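Local coordinates for pyruvate kinase (Cryptosporidium parvum, PDB 4DRS), which probably catalyses the last step of glycolysis, in which phosphoenolpyruvate passes its phosphate to ADP to give pyruvate and ATP, at residues A[91-96]-A[228-233]; A[87-92]-A[104-109]; A[249-254]-A[263-268]; A[70-75]-A[463-468]; A[428-431]-A[436-439]. All coordinates share one frame; numbering follows the deposited sequence.

Interaction 1. Residues A[91-96]-A[228-233]; sequences NIREAA and YNLDFI. With ACT (acetate ion), chain I.
The guanidinium of Arg93 meets the turn at 228-231 edge-on, its NH2 aimed at the backbone carbonyl of Tyr228. The chain runs extended from CG to NE, with CG beside the backbone N (chi1 -78°), and this carries the charged end from helix 82-97 to the turn. Arg93 NH2 gives a short bond of 2.6 Å to Tyr228 O, with an N-H...O angle of 164°; the oxygen lies within 1° of the guanidinium plane and the donor approaches nearly in line with the C=O bond. NH1 reaches the same oxygen weakly, so both terminal nitrogens converge on one acceptor. The carbonyl lies just past helix 215-226, whose end forms a Schellman motif with Asn229, at positive phi, as its C-prime residue; strand 232-235 of the TIM barrel follows. A negative C-terminal helix end of this sort would probably favour the cationic group. Near the same plane, but on the NE side, a water accepts from Arg93 NH2 at 3.1 Å and donates to Asn229 O and Asp231 OD2. That carboxylate is also bridged to Arg461 through OD1. Arg93 NH1 bonds an acetate, probably from the crystallisation liquor, through its O at 3.1 Å.

Interaction 2. Residues A[87-92]-A[104-109]; sequences KTLQNI and VGIMLD
Leu89 sets its CG opposite the backbone N (chi1 178°), which swings CD1 in toward the sheet, while Ile106 places CG1 beside its own N (chi1 -51°) and extends CD1 back toward the helix. The two methyl ends meet closely, Leu89 CD1 to Ile106 CD1 at 3.5 Å, with the side chains crossing at about a right angle. Ile92, one helical turn further on, contributes its CG2 branch: this lies 3.8 Å from Ile106 CD1 and 3.9 Å from Ile106 CG1. The same CG2 reaches Val104 CG1 more loosely, at 4.2 Å. Ile106 is thus touched by two side chains spaced three residues apart on helix 82-97, which with strands 72-76 and 105-109 forms a beta-alpha-beta unit of the barrel. No hydrogen bond joins the two segments, and all four touching residues are buried. With no polar pair across it, the contact depends on the close fit of methyl groups and on burial away from water.

Interaction 3. Residues A[249-254]-A[263-268]; sequences QIISEN and SSIKII
This is a buried apolar contact between the last turn of helix 241-252 and the entry to strand 266-271, within one beta-alpha-beta unit of the TIM barrel. Ile251 supplies the helix side of it. Its CG1 stands beside the backbone N (chi1 -69°), which sends CD1 inward between two isoleucines: CD1 is 3.9 Å from Ile265 CG2 and 3.9 Å from Ile267 CD1. Ile251 and Ile267 run past each other in opposite directions, whereas Ile265 crosses at a slant. The second branch, Ile251 CG2, packs against the backbone at Ser263 O, 3.9 Å away. Beside this apolar patch, a water accepts from Ser263 N at 3.0 Å and donates to Ile251 O at 2.7 Å, joining the helix end to the loop. Each side is also braced internally. Asn254 ND2 bonds Ile250 O at 2.8 Å, nearly straight at 168°, and Ser263 OG accepts from Ile265 N in an ST turn that shapes the approach to the strand. Leu226 of helix 215-226 adds to the apolar surroundings of Ser263 and Ile265. The direct contact is thus van der Waals in kind, and the polar link is made by a water that gives the Ile251 carbonyl and the Ser263 amide a partner each.

Interaction 4. Residues A[70-75]-A[463-468]; sequences MSVARL and LKIARG. With SO4 (sulfate ion), chain D.
Lys464, Ser71 and Val72 bring most of the buried surface to this join between the barrel and the alpha/beta domain. Val72 CG2 sits beside its backbone N, opposite the carbonyl carbon, and from there meets Lys464 at two points: CB at 3.7 Å and the carbonyl O at 3.7 Å. The two side chains slide by in opposing senses. Ser71 approaches the same carbonyl with its CB, 3.7 Å from Lys464 O, and the same CB is 4.2 Å from Lys464 CE; its hydroxyl is engaged elsewhere, with Gln47 and the amide of Ile48. Lys464 CB lies 3.8 Å from Ser71 O; beyond it, bends at chi2 (-38°) and chi3 (-70°) keep CE near Ser71 CB and turn the amine to a sulfate. Lys464 NZ bonds sulfate O4 at 3.1 Å; Lys470 and the amides of Thr103 and Thr471 bind the same ion, probably from the crystallisation liquor. Ile465 CG2 adds a looser contact, 4.1 Å from Val72 CG2. Strand 72-76 lies between strands 47-51 and 105-109 in the barrel sheet. The loop joining helix 457-462 to strand 469-473 packs against its N-terminal end; the strand carries Arg74, seen to bind ADP in a structure of this protein.

Interaction 5. Residues A[428-431]-A[436-439]; sequences IITI and NTAR. With SO4 (sulfate ion), chain C.
Thr430 packs its two branches against successive residues of helix 436-443, the tight part of the contact. Its OG1, opposite the backbone N (chi1 -179°), lies 3.4 Å from Thr437 CG2, while its CG2 meets Ala438 CB at 3.8 Å. The threonine side chains cross obliquely and no hydrogen bond passes between the segments. Thr437 is two-sided: CG2 faces the strand, whereas OG1, beside its own backbone N (chi1 -59°), turns away on the partly exposed side to a sulfate, probably from the crystallisation liquor. Sulfate O2 takes two bonds there, from Thr437 OG1 at 2.6 Å and from Thr437 N at 2.9 Å, and Thr432, Glu433 and Thr434 complete the cradle at the N-terminal end of the helix, where the helix dipole would favour an anion. On the exposed flank Arg439 NH2 reaches back to Asn436 OD1 at 2.7 Å, nearly straight at 173°. Strand 427-431 runs between the parallel strands 449-454 and 502-506; beside Thr430, their Ala452 and Val506 also meet the helix.

From the N terminus, segment 70-75 opens the longest loop, which closes only at 463-468 in interaction 4 and holds all the others inside it. Interaction 2 closes a short loop between helix 82-97 and strand 105-109. Interaction 1 starts from the same helix and reaches on to 228-233, so its start overlaps that of interaction 2. Interaction 3 follows in series and closes the helix-to-strand return of the unit 232-235, 241-252, 266-271. Strands 72-76, 105-109, 232-235 and 266-271 are consecutive neighbours in the barrel sheet, which joins interactions 1 to 4. Interaction 5 lies in the alpha/beta domain, where Ala438 and Arg439 touch Leu463 of interaction 4, which itself joins the barrel to that domain.

Interaction 1. Residues A[91-96]-A[228-233]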
# COMPACT_ATOMS: atom_id res chain seq x y z
N ASN A 91 -17.21 -48.67 -12.71
CA ASN A 91 -15.79 -48.64 -12.98
C ASN A 91 -15.07 -47.54 -12.21
O ASN A 91 -13.99 -47.78 -11.66
CB ASN A 91 -15.54 -48.53 -14.48
CG ASN A 91 -15.88 -49.82 -15.22
OD1 ASN A 91 -16.27 -50.81 -14.61
ND2 ASN A 91 -15.74 -49.79 -16.54
N ILE A 92 -15.66 -46.34 -12.17
CA ILE A 92 -15.11 -45.22 -11.39
C ILE A 92 -14.96 -45.61 -9.92
O ILE A 92 -13.90 -45.43 -9.33
CB ILE A 92 -15.96 -43.93 -11.52
CG1 ILE A 92 -15.92 -43.39 -12.96
CG2 ILE A 92 -15.46 -42.85 -10.56
CD1 ILE A 92 -17.02 -42.41 -13.29
N ARG A 93 -16.03 -46.18 -9.36
CA ARG A 93 -16.05 -46.57 -7.95
C ARG A 93 -15.11 -47.74 -7.62
O ARG A 93 -14.48 -47.74 -6.57
CB ARG A 93 -17.48 -46.84 -7.48
CG ARG A 93 -18.22 -45.54 -7.20
CD ARG A 93 -19.69 -45.73 -6.89
NE ARG A 93 -20.30 -44.43 -6.62
CZ ARG A 93 -21.61 -44.18 -6.60
NH1 ARG A 93 -22.49 -45.15 -6.84
NH2 ARG A 93 -22.04 -42.96 -6.34
N GLU A 94 -15.01 -48.70 -8.54
CA GLU A 94 -14.06 -49.80 -8.39
C GLU A 94 -12.63 -49.27 -8.43
O GLU A 94 -11.79 -49.65 -7.61
CB GLU A 94 -14.28 -50.86 -9.48
CG GLU A 94 -13.37 -52.08 -9.35
CD GLU A 94 -13.69 -53.18 -10.36
OE1 GLU A 94 -14.81 -53.21 -10.91
OE2 GLU A 94 -12.80 -54.03 -10.59
N ALA A 95 -12.36 -48.37 -9.38
CA ALA A 95 -11.05 -47.74 -9.51
C ALA A 95 -10.71 -46.93 -8.26
O ALA A 95 -9.56 -46.93 -7.82
CB ALA A 95 -10.99 -46.86 -10.75
N ALA A 96 -11.71 -46.25 -7.70
CA ALA A 96 -11.52 -45.47 -6.48
C ALA A 96 -11.19 -46.37 -5.29
O ALA A 96 -10.38 -46.00 -4.45
CB ALA A 96 -12.75 -44.61 -6.17
N TYR A 228 -28.11 -42.87 -7.53
CA TYR A 228 -26.80 -43.48 -7.28
C TYR A 228 -25.87 -42.61 -6.43
O TYR A 228 -24.67 -42.90 -6.33
CB TYR A 228 -26.13 -43.87 -8.60
CG TYR A 228 -26.96 -44.82 -9.43
CD1 TYR A 228 -27.48 -45.99 -8.87
CD2 TYR A 228 -27.24 -44.55 -10.76
CE1 TYR A 228 -28.26 -46.86 -9.62
CE2 TYR A 228 -28.01 -45.42 -11.53
CZ TYR A 228 -28.51 -46.57 -10.95
OH TYR A 228 -29.28 -47.43 -11.69
N ASN A 229 -26.42 -41.57 -5.80
CA ASN A 229 -25.69 -40.78 -4.82
C ASN A 229 -24.44 -40.07 -5.40
O ASN A 229 -23.35 -40.14 -4.84
CB ASN A 229 -25.31 -41.66 -3.62
CG ASN A 229 -24.91 -40.86 -2.39
OD1 ASN A 229 -25.25 -39.69 -2.27
ND2 ASN A 229 -24.20 -41.50 -1.48
N LEU A 230 -24.61 -39.40 -6.54
CA LEU A 230 -23.53 -38.63 -7.15
C LEU A 230 -23.25 -37.33 -6.37
O LEU A 230 -24.02 -36.96 -5.49
CB LEU A 230 -23.81 -38.36 -8.63
CG LEU A 230 -23.33 -39.44 -9.63
CD1 LEU A 230 -24.03 -40.77 -9.41
CD2 LEU A 230 -23.51 -38.98 -11.07
N ASP A 231 -22.15 -36.67 -6.69
CA ASP A 231 -21.68 -35.53 -5.90
C ASP A 231 -21.96 -34.15 -6.52
O ASP A 231 -22.12 -33.16 -5.79
CB ASP A 231 -20.20 -35.69 -5.61
CG ASP A 231 -19.87 -37.07 -5.10
OD1 ASP A 231 -20.28 -37.40 -3.96
OD2 ASP A 231 -19.22 -37.84 -5.85
N PHE A 232 -22.01 -34.10 -7.84
CA PHE A 232 -22.23 -32.83 -8.54
C PHE A 232 -23.20 -32.99 -9.71
O PHE A 232 -23.22 -34.03 -10.38
CB PHE A 232 -20.89 -32.27 -9.06
CG PHE A 232 -19.79 -32.26 -8.04
CD1 PHE A 232 -19.72 -31.26 -7.08
CD2 PHE A 232 -18.83 -33.26 -8.03
CE1 PHE A 232 -18.72 -31.25 -6.12
CE2 PHE A 232 -17.82 -33.26 -7.08
CZ PHE A 232 -17.76 -32.25 -6.13
N ILE A 233 -24.00 -31.95 -9.92
CA ILE A 233 -24.82 -31.82 -11.11
C ILE A 233 -24.33 -30.57 -11.85
O ILE A 233 -24.51 -29.45 -11.37
CB ILE A 233 -26.33 -31.67 -10.78
CG1 ILE A 233 -26.86 -32.91 -10.05
CG2 ILE A 233 -27.14 -31.43 -12.05
CD1 ILE A 233 -28.21 -32.72 -9.40
C ACT I . -24.02 -48.23 -7.21
O ACT I . -23.06 -47.97 -7.97
OXT ACT I . -24.76 -47.34 -6.73
CH3 ACT I . -24.31 -49.66 -6.86
O HOH W 1 -20.50 -40.41 -5.46

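Interaction 2. Residues A[87-92]-A[104-109]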
# COMPACT_ATOMS: atom_id res chain seq x y z
N LYS A 87 -22.31 -48.60 -16.14
CA LYS A 87 -21.04 -49.34 -16.17
C LYS A 87 -19.87 -48.42 -15.82
O LYS A 87 -19.03 -48.78 -14.99
CB LYS A 87 -20.80 -49.97 -17.55
CG LYS A 87 -21.65 -51.19 -17.86
CD LYS A 87 -21.30 -51.77 -19.23
CE LYS A 87 -22.24 -52.90 -19.63
NZ LYS A 87 -21.92 -53.42 -20.99
N THR A 88 -19.84 -47.25 -16.45
CA THR A 88 -18.83 -46.23 -16.19
C THR A 88 -18.77 -45.90 -14.70
O THR A 88 -17.69 -45.84 -14.10
CB THR A 88 -19.09 -44.95 -17.02
OG1 THR A 88 -19.19 -45.27 -18.41
CG2 THR A 88 -17.96 -43.94 -16.83
N LEU A 89 -19.94 -45.69 -14.10
CA LEU A 89 -20.05 -45.38 -12.69
C LEU A 89 -19.45 -46.47 -11.81
O LEU A 89 -18.73 -46.18 -10.85
CB LEU A 89 -21.52 -45.14 -12.32
CG LEU A 89 -21.86 -44.84 -10.86
CD1 LEU A 89 -21.16 -43.59 -10.36
CD2 LEU A 89 -23.37 -44.71 -10.71
N GLN A 90 -19.76 -47.73 -12.13
CA GLN A 90 -19.22 -48.88 -11.40
C GLN A 90 -17.71 -48.93 -11.50
O GLN A 90 -17.01 -49.20 -10.52
CB GLN A 90 -19.81 -50.17 -11.94
CG GLN A 90 -21.27 -50.41 -11.60
CD GLN A 90 -21.77 -51.73 -12.13
OE1 GLN A 90 -21.64 -52.04 -13.32
NE2 GLN A 90 -22.34 -52.54 -11.24
N ASN A 91 -17.21 -48.67 -12.71
CA ASN A 91 -15.79 -48.64 -12.98
C ASN A 91 -15.07 -47.54 -12.21
O ASN A 91 -13.99 -47.78 -11.66
CB ASN A 91 -15.54 -48.53 -14.48
CG ASN A 91 -15.88 -49.82 -15.22
OD1 ASN A 91 -16.27 -50.81 -14.61
ND2 ASN A 91 -15.74 -49.79 -16.54
N ILE A 92 -15.66 -46.34 -12.17
CA ILE A 92 -15.11 -45.22 -11.39
C ILE A 92 -14.96 -45.61 -9.92
O ILE A 92 -13.90 -45.43 -9.33
CB ILE A 92 -15.96 -43.93 -11.52
CG1 ILE A 92 -15.92 -43.39 -12.96
CG2 ILE A 92 -15.46 -42.85 -10.56
CD1 ILE A 92 -17.02 -42.41 -13.29
N VAL A 104 -12.41 -39.52 -4.94
CA VAL A 104 -12.86 -39.14 -6.28
C VAL A 104 -14.32 -38.71 -6.22
O VAL A 104 -15.18 -39.47 -5.77
CB VAL A 104 -12.68 -40.29 -7.30
CG1 VAL A 104 -13.15 -39.86 -8.69
CG2 VAL A 104 -11.23 -40.74 -7.35
N GLY A 105 -14.60 -37.49 -6.68
CA GLY A 105 -15.98 -37.02 -6.81
C GLY A 105 -16.53 -37.41 -8.16
O GLY A 105 -15.77 -37.58 -9.13
N ILE A 106 -17.85 -37.57 -8.25
CA ILE A 106 -18.50 -37.91 -9.51
C ILE A 106 -19.53 -36.85 -9.90
O ILE A 106 -20.40 -36.49 -9.10
CB ILE A 106 -19.12 -39.33 -9.50
CG1 ILE A 106 -18.08 -40.35 -9.02
CG2 ILE A 106 -19.61 -39.71 -10.89
CD1 ILE A 106 -18.63 -41.74 -8.77
N MET A 107 -19.42 -36.37 -11.14
CA MET A 107 -20.22 -35.27 -11.67
C MET A 107 -21.09 -35.74 -12.85
O MET A 107 -20.59 -36.34 -13.81
CB MET A 107 -19.29 -34.13 -12.13
CG MET A 107 -19.95 -33.04 -12.97
SD MET A 107 -18.80 -31.78 -13.57
CE MET A 107 -18.54 -30.79 -12.10
N LEU A 108 -22.38 -35.44 -12.77
CA LEU A 108 -23.29 -35.63 -13.88
C LEU A 108 -23.50 -34.28 -14.57
O LEU A 108 -23.90 -33.30 -13.94
CB LEU A 108 -24.61 -36.24 -13.40
CG LEU A 108 -25.72 -36.54 -14.41
CD1 LEU A 108 -26.60 -37.69 -13.92
CD2 LEU A 108 -26.57 -35.30 -14.68
N ASP A 109 -23.18 -34.23 -15.86
CA ASP A 109 -23.32 -33.03 -16.68
C ASP A 109 -24.54 -33.24 -17.56
O ASP A 109 -24.55 -34.14 -18.41
CB ASP A 109 -22.05 -32.84 -17.53
CG ASP A 109 -22.01 -31.50 -18.26
OD1 ASP A 109 -23.02 -31.09 -18.90
OD2 ASP A 109 -20.95 -30.85 -18.22

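Interaction 3. Residues A[249-254]-A[263-268]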
# COMPACT_ATOMS: atom_id res chain seq x y z
N GLN A 249 -35.64 -27.46 -6.21
CA GLN A 249 -36.97 -27.99 -5.95
C GLN A 249 -37.04 -29.48 -6.27
O GLN A 249 -37.55 -30.27 -5.47
CB GLN A 249 -38.03 -27.21 -6.73
CG GLN A 249 -39.46 -27.55 -6.34
CD GLN A 249 -40.50 -26.86 -7.20
OE1 GLN A 249 -40.33 -26.72 -8.42
NE2 GLN A 249 -41.59 -26.43 -6.57
N ILE A 250 -36.52 -29.86 -7.44
CA ILE A 250 -36.45 -31.26 -7.83
C ILE A 250 -35.73 -32.09 -6.77
O ILE A 250 -36.22 -33.15 -6.36
CB ILE A 250 -35.81 -31.44 -9.23
CG1 ILE A 250 -36.71 -30.87 -10.32
CG2 ILE A 250 -35.52 -32.91 -9.51
CD1 ILE A 250 -36.03 -30.66 -11.66
N ILE A 251 -34.58 -31.61 -6.31
CA ILE A 251 -33.81 -32.30 -5.27
C ILE A 251 -34.64 -32.46 -3.99
O ILE A 251 -34.70 -33.55 -3.42
CB ILE A 251 -32.46 -31.61 -4.99
CG1 ILE A 251 -31.51 -31.76 -6.19
CG2 ILE A 251 -31.80 -32.17 -3.73
CD1 ILE A 251 -30.46 -30.67 -6.29
N SER A 252 -35.30 -31.38 -3.56
CA SER A 252 -36.09 -31.42 -2.33
C SER A 252 -37.35 -32.29 -2.41
O SER A 252 -37.81 -32.81 -1.39
CB SER A 252 -36.42 -30.00 -1.84
OG SER A 252 -37.39 -29.38 -2.67
N GLU A 253 -37.90 -32.46 -3.62
CA GLU A 253 -39.12 -33.27 -3.83
C GLU A 253 -38.82 -34.73 -4.19
O GLU A 253 -39.74 -35.50 -4.46
CB GLU A 253 -39.96 -32.71 -4.96
CG GLU A 253 -40.58 -31.35 -4.72
CD GLU A 253 -41.05 -30.73 -6.02
OE1 GLU A 253 -40.58 -31.15 -7.10
OE2 GLU A 253 -41.89 -29.81 -5.96
N ASN A 254 -37.54 -35.09 -4.22
CA ASN A 254 -37.14 -36.43 -4.60
C ASN A 254 -36.13 -36.98 -3.61
O ASN A 254 -34.92 -36.91 -3.83
CB ASN A 254 -36.58 -36.46 -6.02
CG ASN A 254 -37.67 -36.33 -7.07
OD1 ASN A 254 -38.28 -37.32 -7.46
ND2 ASN A 254 -37.91 -35.11 -7.52
N SER A 263 -30.71 -34.76 -0.50
CA SER A 263 -29.33 -34.92 -0.89
C SER A 263 -28.55 -33.61 -0.72
O SER A 263 -29.10 -32.52 -0.93
CB SER A 263 -29.25 -35.39 -2.34
OG SER A 263 -27.91 -35.52 -2.76
N SER A 264 -27.29 -33.72 -0.34
CA SER A 264 -26.42 -32.55 -0.29
C SER A 264 -25.61 -32.41 -1.59
O SER A 264 -24.58 -31.72 -1.62
CB SER A 264 -25.52 -32.59 0.95
OG SER A 264 -24.70 -33.75 0.94
N ILE A 265 -26.08 -33.06 -2.65
CA ILE A 265 -25.48 -32.96 -3.98
C ILE A 265 -25.39 -31.49 -4.43
O ILE A 265 -26.32 -30.71 -4.23
CB ILE A 265 -26.26 -33.82 -5.03
CG1 ILE A 265 -25.45 -33.96 -6.32
CG2 ILE A 265 -27.66 -33.25 -5.29
CD1 ILE A 265 -25.95 -35.03 -7.27
N LYS A 266 -24.26 -31.13 -5.03
CA LYS A 266 -23.97 -29.74 -5.35
C LYS A 266 -24.31 -29.35 -6.78
O LYS A 266 -24.01 -30.07 -7.73
CB LYS A 266 -22.51 -29.40 -5.00
CG LYS A 266 -22.31 -29.20 -3.52
CD LYS A 266 -20.91 -29.57 -3.06
CE LYS A 266 -20.92 -29.94 -1.58
NZ LYS A 266 -21.75 -31.15 -1.31
N ILE A 267 -24.96 -28.19 -6.91
CA ILE A 267 -25.37 -27.66 -8.20
C ILE A 267 -24.29 -26.73 -8.74
O ILE A 267 -23.96 -25.72 -8.12
CB ILE A 267 -26.71 -26.90 -8.10
CG1 ILE A 267 -27.82 -27.84 -7.61
CG2 ILE A 267 -27.08 -26.28 -9.45
CD1 ILE A 267 -29.10 -27.13 -7.22
N ILE A 268 -23.75 -27.10 -9.89
CA ILE A 268 -22.75 -26.30 -10.56
C ILE A 268 -23.35 -25.79 -11.86
O ILE A 268 -23.63 -26.56 -12.77
CB ILE A 268 -21.46 -27.12 -10.80
CG1 ILE A 268 -20.91 -27.60 -9.45
CG2 ILE A 268 -20.42 -26.30 -11.56
CD1 ILE A 268 -19.81 -28.62 -9.56
O HOH W 2 -32.88 -35.24 -2.47

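Interaction 4. Residues A[70-75]-A[463-468]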
# COMPACT_ATOMS: atom_id res chain seq x y z
N MET A 70 -6.55 -36.87 -11.42
CA MET A 70 -8.01 -36.66 -11.49
C MET A 70 -8.63 -36.54 -10.10
O MET A 70 -8.46 -37.42 -9.25
CB MET A 70 -8.71 -37.78 -12.28
CG MET A 70 -10.23 -37.64 -12.35
SD MET A 70 -11.09 -38.96 -13.23
CE MET A 70 -10.73 -40.38 -12.19
N SER A 71 -9.32 -35.43 -9.87
CA SER A 71 -10.06 -35.20 -8.62
C SER A 71 -11.51 -35.63 -8.77
O SER A 71 -12.10 -36.21 -7.86
CB SER A 71 -10.02 -33.72 -8.22
OG SER A 71 -8.70 -33.23 -8.14
N VAL A 72 -12.08 -35.29 -9.93
CA VAL A 72 -13.50 -35.52 -10.21
C VAL A 72 -13.65 -36.18 -11.58
O VAL A 72 -13.00 -35.76 -12.56
CB VAL A 72 -14.29 -34.19 -10.20
CG1 VAL A 72 -15.74 -34.41 -10.60
CG2 VAL A 72 -14.21 -33.51 -8.84
N ALA A 73 -14.49 -37.21 -11.65
CA ALA A 73 -14.86 -37.82 -12.93
C ALA A 73 -16.20 -37.27 -13.40
O ALA A 73 -17.17 -37.22 -12.64
CB ALA A 73 -14.91 -39.33 -12.80
N ARG A 74 -16.25 -36.85 -14.67
CA ARG A 74 -17.44 -36.25 -15.26
C ARG A 74 -18.07 -37.15 -16.31
O ARG A 74 -17.39 -37.69 -17.18
CB ARG A 74 -17.10 -34.90 -15.88
CG ARG A 74 -18.22 -34.22 -16.66
CD ARG A 74 -17.71 -32.89 -17.20
NE ARG A 74 -18.62 -32.29 -18.17
CZ ARG A 74 -18.49 -32.36 -19.49
NH1 ARG A 74 -17.48 -33.02 -20.04
NH2 ARG A 74 -19.38 -31.76 -20.27
N LEU A 75 -19.39 -37.29 -16.21
CA LEU A 75 -20.17 -38.07 -17.16
C LEU A 75 -21.00 -37.10 -17.96
O LEU A 75 -21.92 -36.47 -17.44
CB LEU A 75 -21.07 -39.06 -16.42
CG LEU A 75 -20.41 -40.03 -15.44
CD1 LEU A 75 -21.43 -41.02 -14.88
CD2 LEU A 75 -19.25 -40.76 -16.09
N LEU A 463 -15.78 -31.88 -1.57
CA LEU A 463 -14.65 -30.96 -1.47
C LEU A 463 -13.64 -31.09 -2.62
O LEU A 463 -12.64 -30.37 -2.66
CB LEU A 463 -13.93 -31.15 -0.13
CG LEU A 463 -14.61 -30.58 1.12
CD1 LEU A 463 -13.91 -31.10 2.37
CD2 LEU A 463 -14.63 -29.05 1.12
N LYS A 464 -13.92 -31.98 -3.56
CA LYS A 464 -12.99 -32.24 -4.65
C LYS A 464 -13.00 -31.15 -5.73
O LYS A 464 -12.23 -31.22 -6.69
CB LYS A 464 -13.19 -33.63 -5.25
CG LYS A 464 -12.88 -34.78 -4.30
CD LYS A 464 -11.68 -34.52 -3.40
CE LYS A 464 -10.36 -34.53 -4.16
NZ LYS A 464 -9.31 -33.76 -3.43
N ILE A 465 -13.86 -30.15 -5.55
CA ILE A 465 -13.87 -28.98 -6.43
C ILE A 465 -13.31 -27.71 -5.74
O ILE A 465 -13.28 -26.64 -6.34
CB ILE A 465 -15.27 -28.68 -7.00
CG1 ILE A 465 -16.31 -28.64 -5.88
CG2 ILE A 465 -15.62 -29.70 -8.09
CD1 ILE A 465 -17.56 -27.86 -6.24
N ALA A 466 -12.88 -27.85 -4.49
CA ALA A 466 -12.31 -26.73 -3.75
C ALA A 466 -10.78 -26.74 -3.84
O ALA A 466 -10.14 -27.75 -3.53
CB ALA A 466 -12.75 -26.78 -2.29
N ARG A 467 -10.21 -25.62 -4.27
CA ARG A 467 -8.76 -25.51 -4.45
C ARG A 467 -7.99 -25.79 -3.17
O ARG A 467 -8.34 -25.28 -2.09
CB ARG A 467 -8.38 -24.15 -5.01
CG ARG A 467 -6.92 -24.08 -5.43
CD ARG A 467 -6.42 -22.66 -5.63
NE ARG A 467 -6.73 -22.15 -6.95
CZ ARG A 467 -6.08 -21.16 -7.56
NH1 ARG A 467 -5.05 -20.58 -6.95
NH2 ARG A 467 -6.45 -20.77 -8.77
N GLY A 468 -6.94 -26.60 -3.30
CA GLY A 468 -6.00 -26.87 -2.22
C GLY A 468 -6.51 -27.71 -1.07
O GLY A 468 -5.90 -27.75 -0.01
S SO4 D . -7.26 -36.46 -1.84
O1 SO4 D . -6.61 -37.30 -0.81
O2 SO4 D . -6.32 -35.42 -2.31
O3 SO4 D . -7.63 -37.34 -2.98
O4 SO4 D . -8.46 -35.83 -1.26

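Interaction 5. Residues A[428-431]-A[436-439]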
# COMPACT_ATOMS: atom_id res chain seq x y z
N ILE A 428 -2.80 -26.70 7.07
CA ILE A 428 -3.98 -26.27 7.80
C ILE A 428 -4.94 -27.46 7.85
O ILE A 428 -5.49 -27.88 6.83
CB ILE A 428 -4.68 -25.06 7.14
CG1 ILE A 428 -3.69 -23.88 7.02
CG2 ILE A 428 -5.91 -24.65 7.94
CD1 ILE A 428 -4.23 -22.69 6.25
N ILE A 429 -5.13 -28.01 9.05
CA ILE A 429 -6.01 -29.16 9.25
C ILE A 429 -7.35 -28.69 9.82
O ILE A 429 -7.39 -27.96 10.81
CB ILE A 429 -5.38 -30.22 10.17
CG1 ILE A 429 -4.01 -30.64 9.63
CG2 ILE A 429 -6.29 -31.44 10.30
CD1 ILE A 429 -3.19 -31.46 10.60
N THR A 430 -8.44 -29.11 9.18
CA THR A 430 -9.78 -28.73 9.64
C THR A 430 -10.67 -29.95 9.89
O THR A 430 -10.84 -30.81 9.03
CB THR A 430 -10.46 -27.71 8.69
OG1 THR A 430 -11.75 -27.37 9.21
CG2 THR A 430 -10.61 -28.26 7.28
N ILE A 431 -11.21 -30.03 11.10
CA ILE A 431 -12.16 -31.08 11.45
C ILE A 431 -13.54 -30.54 11.12
O ILE A 431 -13.98 -29.54 11.68
CB ILE A 431 -12.06 -31.46 12.95
CG1 ILE A 431 -10.67 -32.01 13.28
CG2 ILE A 431 -13.13 -32.49 13.32
CD1 ILE A 431 -10.40 -32.18 14.76
N ASN A 436 -17.85 -27.03 5.25
CA ASN A 436 -18.00 -25.58 5.14
C ASN A 436 -16.74 -24.80 5.55
O ASN A 436 -16.31 -23.89 4.84
CB ASN A 436 -19.24 -25.09 5.90
CG ASN A 436 -20.54 -25.54 5.26
OD1 ASN A 436 -20.59 -25.92 4.08
ND2 ASN A 436 -21.62 -25.50 6.03
N THR A 437 -16.15 -25.17 6.69
CA THR A 437 -14.91 -24.56 7.13
C THR A 437 -13.78 -24.79 6.12
O THR A 437 -12.97 -23.89 5.88
CB THR A 437 -14.50 -25.04 8.54
OG1 THR A 437 -15.54 -24.71 9.47
CG2 THR A 437 -13.23 -24.37 8.99
N ALA A 438 -13.74 -25.98 5.52
CA ALA A 438 -12.74 -26.29 4.50
C ALA A 438 -12.92 -25.41 3.25
O ALA A 438 -11.94 -24.96 2.67
CB ALA A 438 -12.76 -27.77 4.15
N ARG A 439 -14.16 -25.17 2.86
CA ARG A 439 -14.48 -24.26 1.76
C ARG A 439 -14.10 -22.81 2.07
O ARG A 439 -13.60 -22.09 1.20
CB ARG A 439 -15.96 -24.36 1.38
CG ARG A 439 -16.27 -25.51 0.42
CD ARG A 439 -17.74 -25.57 0.02
NE ARG A 439 -18.57 -26.10 1.10
CZ ARG A 439 -18.77 -27.39 1.34
NH1 ARG A 439 -18.21 -28.33 0.58
NH2 ARG A 439 -19.54 -27.75 2.36
S SO4 C . -18.04 -27.25 9.77
O1 SO4 C . -17.48 -27.65 11.07
O2 SO4 C . -16.93 -26.81 8.90
O3 SO4 C . -18.73 -28.39 9.14
O4 SO4 C . -19.02 -26.16 9.95